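Local atomic coordinates of Lmo2470 protein (Listeria monocytogenes EGD-e, PDB entry 5HL3), a protein that is an internalin with leucine-rich repeats that binds calcium, interacts with afadin and facilitates crossing of the basement membrane. Residues D38-D41 with Q42-D46; P285-F288 with Q289-T293. All coordinates share one frame; numbering follows the deposited sequence.

Contact 1: D38-D41 with Q42-D46; sequences DVID and QDDLD. With CA (calcium ion), chain C.
D44 OD2 is gripped from two directions: the backbone N of D41 donates to it over 3.0 Å, reaching its anti side, 28° out of the carboxylate plane. The second grip on D44 OD2 is a water, donating from 2.6 Å, that also donates to V39 O. The bond is returned by D44 N, which gives its hydrogen to D41 OD1 at 3.1 Å, met nearly along the C-O axis. These reciprocal bonds make a capping box, with D41 as N-cap of helix 42-46 within the N-terminal internalin region. With CG set between its own N and carbonyl carbon (chi1 60°), D41 brings its carboxylate over the first turn. The two carboxylate planes are only 21° apart, and D41 OD1 comes within 3.2 Å of D44 OD2. A water donating to D41 OD1 and, weakly, to D44 OD1 spans the pair, and the helix N-terminus would probably ease their like charges. On the buried side, I40 CD1 meets L45 CD2 at 4.1 Å, the side chains crossing at about a right angle. From the first residue of the helix, Q42 NE2 reaches one turn on to D46 OD1, donating almost straight at 3.1 Å from above the carboxylate plane; the same NE2 also bonds M70 O. At the other end of the segment, D38 OD1 binds a calcium ion at 2.3 Å, alongside four waters.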
ATOM      1  N   ASP A  38       8.117  -5.024  43.137  1.00 13.92           N
ATOM      2  CA  ASP A  38       9.344  -5.825  43.160  1.00 13.76           C
ATOM      3  C   ASP A  38      10.575  -4.980  42.814  1.00 13.30           C
ATOM      4  O   ASP A  38      10.545  -4.102  41.935  1.00 12.97           O
ATOM      5  CB  ASP A  38       9.272  -7.002  42.189  1.00 13.86           C
ATOM      6  CG  ASP A  38       8.348  -8.125  42.657  1.00 14.84           C
ATOM      7  OD1 ASP A  38       8.178  -8.329  43.857  1.00 16.12           O
ATOM      8  OD2 ASP A  38       7.810  -8.844  41.775  1.00 15.86           O
ATOM      9  N   VAL A  39      11.666  -5.281  43.524  1.00 13.37           N
ATOM     10  CA  VAL A  39      12.940  -4.581  43.357  1.00 13.07           C
ATOM     11  C   VAL A  39      13.713  -5.199  42.195  1.00 12.73           C
ATOM     12  O   VAL A  39      13.865  -6.422  42.111  1.00 12.85           O
ATOM     13  CB  VAL A  39      13.761  -4.652  44.656  1.00 13.37           C
ATOM     14  CG1 VAL A  39      15.166  -4.119  44.442  1.00 13.11           C
ATOM     15  CG2 VAL A  39      13.027  -3.875  45.744  1.00 13.77           C
ATOM     16  N   ILE A  40      14.167  -4.330  41.304  1.00 12.39           N
ATOM     17  CA  ILE A  40      14.980  -4.727  40.149  1.00 12.13           C
ATOM     18  C   ILE A  40      16.348  -4.082  40.201  1.00 12.06           C
ATOM     19  O   ILE A  40      16.545  -3.036  40.810  1.00 12.12           O
ATOM     20  CB  ILE A  40      14.299  -4.389  38.806  1.00 11.90           C
ATOM     21  CG1 ILE A  40      13.958  -2.899  38.692  1.00 11.81           C
ATOM     22  CG2 ILE A  40      13.101  -5.294  38.597  1.00 12.02           C
ATOM     23  CD1 ILE A  40      13.705  -2.455  37.263  1.00 11.60           C
ATOM     24  N   ASP A  41      17.306  -4.735  39.533  1.00 12.00           N
ATOM     25  CA  ASP A  41      18.659  -4.195  39.418  1.00 11.99           C
ATOM     26  C   ASP A  41      19.061  -4.156  37.947  1.00 11.85           C
ATOM     27  O   ASP A  41      18.299  -4.527  37.063  1.00 11.74           O
ATOM     28  CB  ASP A  41      19.649  -4.967  40.293  1.00 12.22           C
ATOM     29  CG  ASP A  41      19.771  -6.431  39.955  1.00 12.46           C
ATOM     30  OD1 ASP A  41      19.448  -6.859  38.830  1.00 12.60           O
ATOM     31  OD2 ASP A  41      20.231  -7.207  40.857  1.00 13.48           O
ATOM     32  N   GLN A  42      20.263  -3.681  37.666  1.00 11.91           N
ATOM     33  CA  GLN A  42      20.692  -3.524  36.277  1.00 11.89           C
ATOM     34  C   GLN A  42      20.743  -4.873  35.547  1.00 11.96           C
ATOM     35  O   GLN A  42      20.437  -4.954  34.356  1.00 11.92           O
ATOM     36  CB  GLN A  42      22.029  -2.774  36.185  1.00 12.08           C
ATOM     37  CG  GLN A  42      22.411  -2.394  34.766  1.00 12.15           C
ATOM     38  CD  GLN A  42      21.396  -1.465  34.116  1.00 12.00           C
ATOM     39  OE1 GLN A  42      21.018  -0.457  34.712  1.00 11.99           O
ATOM     40  NE2 GLN A  42      20.987  -1.770  32.900  1.00 11.96           N
ATOM     41  N   ASP A  43      21.101  -5.944  36.252  1.00 12.14           N
ATOM     42  CA  ASP A  43      21.097  -7.283  35.633  1.00 12.33           C
ATOM     43  C   ASP A  43      19.703  -7.652  35.136  1.00 12.22           C
ATOM     44  O   ASP A  43      19.564  -8.283  34.082  1.00 12.34           O
ATOM     45  CB  ASP A  43      21.571  -8.359  36.615  1.00 12.63           C
ATOM     46  CG  ASP A  43      23.090  -8.559  36.637  1.00 12.91           C
ATOM     47  OD1 ASP A  43      23.861  -7.760  36.058  1.00 13.48           O
ATOM     48  OD2 ASP A  43      23.534  -9.577  37.238  1.00 13.31           O
ATOM     49  N   ASP A  44      18.648  -7.267  35.857  1.00 12.06           N
ATOM     50  CA  ASP A  44      17.292  -7.582  35.415  1.00 12.01           C
ATOM     51  C   ASP A  44      16.970  -6.863  34.097  1.00 11.81           C
ATOM     52  O   ASP A  44      16.344  -7.427  33.205  1.00 11.88           O
ATOM     53  CB  ASP A  44      16.278  -7.190  36.483  1.00 11.96           C
ATOM     54  CG  ASP A  44      16.362  -8.017  37.742  1.00 12.25           C
ATOM     55  OD1 ASP A  44      16.536  -9.248  37.673  1.00 12.80           O
ATOM     56  OD2 ASP A  44      16.261  -7.435  38.819  1.00 12.27           O
ATOM     57  N   LEU A  45      17.393  -5.617  33.989  1.00 11.65           N
ATOM     58  CA  LEU A  45      17.213  -4.839  32.750  1.00 11.55           C
ATOM     59  C   LEU A  45      18.038  -5.442  31.608  1.00 11.75           C
ATOM     60  O   LEU A  45      17.560  -5.560  30.451  1.00 11.78           O
ATOM     61  CB  LEU A  45      17.544  -3.365  32.962  1.00 11.48           C
ATOM     62  CG  LEU A  45      16.642  -2.596  33.912  1.00 11.39           C
ATOM     63  CD1 LEU A  45      17.272  -1.251  34.205  1.00 11.46           C
ATOM     64  CD2 LEU A  45      15.195  -2.437  33.396  1.00 11.29           C
ATOM     65  N   ASP A  46      19.275  -5.832  31.907  1.00 11.94           N
ATOM     66  CA  ASP A  46      20.154  -6.395  30.876  1.00 12.25           C
ATOM     67  C   ASP A  46      19.627  -7.700  30.293  1.00 12.45           C
ATOM     68  O   ASP A  46      19.920  -8.018  29.132  1.00 12.71           O
ATOM     69  CB  ASP A  46      21.563  -6.624  31.436  1.00 12.49           C
ATOM     70  CG  ASP A  46      22.320  -5.349  31.732  1.00 12.45           C
ATOM     71  OD1 ASP A  46      21.908  -4.238  31.349  1.00 12.31           O
ATOM     72  OD2 ASP A  46      23.362  -5.445  32.397  1.00 12.63           O
TER
HETATM   73 CA    CA C 402       7.455  -9.943  45.390  1.00 18.21          CA
HETATM   74  O   HOH W   1       7.068 -11.152  43.184  1.00 37.86           O
HETATM   75  O   HOH W   2      15.556  -8.650  40.991  1.00 23.27           O
HETATM   76  O   HOH W   3      19.070  -9.556  38.935  1.00 15.43           O
HETATM   77  O   HOH W   4      22.686  -8.369  40.175  1.00 22.00           O
HETATM   78  O   HOH W   5       6.251  -8.047  46.117  1.00 19.55           O
HETATM   79  O   HOH W   6       9.407 -11.110  44.810  1.00 35.16           O
HETATM   80  O   HOH W   7       6.911 -12.218  45.920  1.00 34.11           O

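Contact 2: P285-F288 with Q289-T293; sequences PIYF and QMEET
Four successive i to i+4 bonds, from Q289 N to P285 O through E292 N to F288 O, wind residues 285-292 into a short alpha-helix. I286 and M290, a selenomethionine, lie one turn apart and side by side, pointing the same way, with I286 CG1 against M290 SE at 3.7 Å. With CG1 anti to the backbone N (chi1 -175°), I286 presents that branch to the selenium; the bend of M290 at chi3 turns its methyl away. Both side chains pack on Y342 of strand 334-345, and Y287 adds an edge-to-face stack on the same tyrosine, so this face seats the helix on the mixed beta-sheet of the C-terminal DUF3244 region. E291 runs alongside Y287: its CB lies 4.0 Å above one face of the ring, toward the rim, and its CG approaches Y287 OH at 3.6 Å. The phenol and carboxylate planes are 38° apart. The face of the F288 ring receives the edge of Y287, whose CD2 lies 3.6 Å above its centre. On the outer side, E292 folds back over the helix, CG being placed between its nitrogen and carbonyl carbon (chi1 72°), and CG comes to 3.1 Å from F288 O. Q289 extends along the first turn, with OE1 3.5 Å from I286 CA; that oxygen accepts from L252 N, tying the helix to the loop after strand 248-249. Where the helix ends, Q289 O is held twice by T293, through N and through OG1 at 2.8 Å, from opposite faces of its plane.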
ATOM      1  N   PRO A 285      -7.185  -2.549 -27.229  1.00 13.32           N
ATOM      2  CA  PRO A 285      -5.879  -3.187 -27.255  1.00 13.48           C
ATOM      3  C   PRO A 285      -5.658  -4.198 -26.134  1.00 13.14           C
ATOM      4  O   PRO A 285      -5.060  -5.249 -26.366  1.00 13.41           O
ATOM      5  CB  PRO A 285      -4.907  -2.007 -27.216  1.00 13.54           C
ATOM      6  CG  PRO A 285      -5.669  -0.896 -27.900  1.00 13.73           C
ATOM      7  CD  PRO A 285      -7.079  -1.074 -27.379  1.00 13.34           C
ATOM      8  N   ILE A 286      -6.150  -3.891 -24.945  1.00 12.64           N
ATOM      9  CA  ILE A 286      -5.983  -4.787 -23.798  1.00 12.37           C
ATOM     10  C   ILE A 286      -6.562  -6.167 -24.041  1.00 12.62           C
ATOM     11  O   ILE A 286      -5.966  -7.179 -23.605  1.00 12.69           O
ATOM     12  CB  ILE A 286      -6.530  -4.147 -22.495  1.00 11.92           C
ATOM     13  CG1 ILE A 286      -6.228  -5.048 -21.282  1.00 11.75           C
ATOM     14  CG2 ILE A 286      -8.030  -3.826 -22.599  1.00 11.91           C
ATOM     15  CD1 ILE A 286      -6.523  -4.402 -19.938  1.00 11.43           C
ATOM     16  N   TYR A 287      -7.689  -6.271 -24.739  1.00 12.84           N
ATOM     17  CA  TYR A 287      -8.259  -7.587 -25.022  1.00 13.22           C
ATOM     18  C   TYR A 287      -7.257  -8.414 -25.809  1.00 13.69           C
ATOM     19  O   TYR A 287      -7.000  -9.597 -25.484  1.00 13.91           O
ATOM     20  CB  TYR A 287      -9.622  -7.503 -25.787  1.00 13.52           C
ATOM     21  CG  TYR A 287      -9.986  -8.854 -26.369  1.00 14.12           C
ATOM     22  CD1 TYR A 287     -10.465  -9.882 -25.537  1.00 14.20           C
ATOM     23  CD2 TYR A 287      -9.700  -9.168 -27.692  1.00 14.71           C
ATOM     24  CE1 TYR A 287     -10.709 -11.144 -26.031  1.00 14.86           C
ATOM     25  CE2 TYR A 287      -9.914 -10.452 -28.187  1.00 15.37           C
ATOM     26  CZ  TYR A 287     -10.429 -11.428 -27.353  1.00 15.44           C
ATOM     27  OH  TYR A 287     -10.656 -12.705 -27.869  1.00 16.22           O
ATOM     28  N   PHE A 288      -6.733  -7.835 -26.891  1.00 13.98           N
ATOM     29  CA  PHE A 288      -5.802  -8.564 -27.752  1.00 14.60           C
ATOM     30  C   PHE A 288      -4.499  -8.940 -27.055  1.00 14.51           C
ATOM     31  O   PHE A 288      -3.981 -10.026 -27.276  1.00 14.99           O
ATOM     32  CB  PHE A 288      -5.600  -7.814 -29.071  1.00 15.07           C
ATOM     33  CG  PHE A 288      -6.876  -7.720 -29.859  1.00 15.33           C
ATOM     34  CD1 PHE A 288      -7.352  -8.808 -30.564  1.00 15.97           C
ATOM     35  CD2 PHE A 288      -7.662  -6.580 -29.783  1.00 14.98           C
ATOM     36  CE1 PHE A 288      -8.558  -8.746 -31.251  1.00 16.28           C
ATOM     37  CE2 PHE A 288      -8.885  -6.528 -30.413  1.00 15.25           C
ATOM     38  CZ  PHE A 288      -9.322  -7.607 -31.151  1.00 15.89           C
ATOM     39  N   GLN A 289      -4.014  -8.076 -26.178  1.00 13.98           N
ATOM     40  CA  GLN A 289      -2.828  -8.378 -25.378  1.00 13.88           C
ATOM     41  C   GLN A 289      -3.087  -9.535 -24.420  1.00 13.76           C
ATOM     42  O   GLN A 289      -2.249 -10.462 -24.307  1.00 14.10           O
ATOM     43  CB  GLN A 289      -2.391  -7.151 -24.599  1.00 13.40           C
ATOM     44  CG  GLN A 289      -1.806  -6.047 -25.450  1.00 13.67           C
ATOM     45  CD  GLN A 289      -1.552  -4.791 -24.628  1.00 13.26           C
ATOM     46  OE1 GLN A 289      -2.488  -4.226 -24.032  1.00 12.81           O
ATOM     47  NE2 GLN A 289      -0.310  -4.359 -24.587  1.00 13.51           N
HETATM   48  N   MSE A 290      -4.219  -9.487 -23.717  1.00 13.38           N
HETATM   49  CA  MSE A 290      -4.564 -10.552 -22.772  1.00 13.36           C
HETATM   50  C   MSE A 290      -4.781 -11.862 -23.494  1.00 14.02           C
HETATM   51  O   MSE A 290      -4.378 -12.927 -23.024  1.00 14.29           O
HETATM   52  CB  MSE A 290      -5.779 -10.154 -21.905  1.00 12.97           C
HETATM   53  CG  MSE A 290      -5.360  -9.045 -20.944  1.00 12.56           C
HETATM   54 SE   MSE A 290      -6.778  -8.400 -19.758  1.00 12.66          SE
HETATM   55  CE  MSE A 290      -7.201 -10.055 -18.773  1.00 12.89           C
ATOM     56  N   GLU A 291      -5.444 -11.814 -24.650  1.00 14.65           N
ATOM     57  CA  GLU A 291      -5.725 -13.031 -25.402  1.00 15.87           C
ATOM     58  C   GLU A 291      -4.441 -13.665 -25.889  1.00 16.61           C
ATOM     59  O   GLU A 291      -4.217 -14.880 -25.676  1.00 17.00           O
ATOM     60  CB  GLU A 291      -6.667 -12.720 -26.591  1.00 16.49           C
ATOM     61  CG  GLU A 291      -7.280 -13.940 -27.271  1.00 17.84           C
ATOM     62  CD  GLU A 291      -6.310 -14.753 -28.110  1.00 19.06           C
ATOM     63  OE1 GLU A 291      -5.362 -14.210 -28.718  1.00 19.77           O
ATOM     64  OE2 GLU A 291      -6.514 -15.979 -28.204  1.00 20.95           O
ATOM     65  N   GLU A 292      -3.549 -12.858 -26.469  1.00 16.96           N
ATOM     66  CA  GLU A 292      -2.364 -13.413 -27.084  1.00 18.13           C
ATOM     67  C   GLU A 292      -1.303 -13.889 -26.101  1.00 17.42           C
ATOM     68  O   GLU A 292      -0.507 -14.766 -26.445  1.00 18.10           O
ATOM     69  CB  GLU A 292      -1.812 -12.506 -28.166  1.00 19.88           C
ATOM     70  CG  GLU A 292      -1.153 -11.248 -27.755  1.00 21.07           C
ATOM     71  CD  GLU A 292      -1.293 -10.128 -28.810  1.00 23.57           C
ATOM     72  OE1 GLU A 292      -1.055  -8.972 -28.402  1.00 26.83           O
ATOM     73  OE2 GLU A 292      -1.701 -10.365 -29.986  1.00 27.34           O
ATOM     74  N   THR A 293      -1.317 -13.348 -24.879  1.00 16.01           N
ATOM     75  CA  THR A 293      -0.383 -13.802 -23.843  1.00 15.76           C
ATOM     76  C   THR A 293      -1.047 -14.786 -22.868  1.00 15.68           C
ATOM     77  O   THR A 293      -0.521 -15.063 -21.788  1.00 15.37           O
ATOM     78  CB  THR A 293       0.305 -12.638 -23.110  1.00 15.14           C
ATOM     79  OG1 THR A 293      -0.672 -11.852 -22.425  1.00 14.30           O
ATOM     80  CG2 THR A 293       1.074 -11.788 -24.081  1.00 15.41           C
TER
HETATM   81  O   HOH W   8      -5.067 -11.540 -29.626  1.00 24.38           O

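Overall arrangement
Contacts 1 and 2 sit on opposite sides of the centre of this elongated chain, their own centres 67 Å apart and their nearest atoms about 55 Å apart. Between them runs the parallel sheet of the leucine-rich repeats, strands 50-53 to 260-261. Contact 1 belongs to the cap preceding the repeats, contact 2 to the sheet region following them. Each lies near calcium, in different ways: D38 of contact 1 binds an ion directly, whereas in contact 2 the F288 side chain is about 5 Å from a calcium ion, probably the one bound by E319 and N322, and about 4 Å from each of those two side chains.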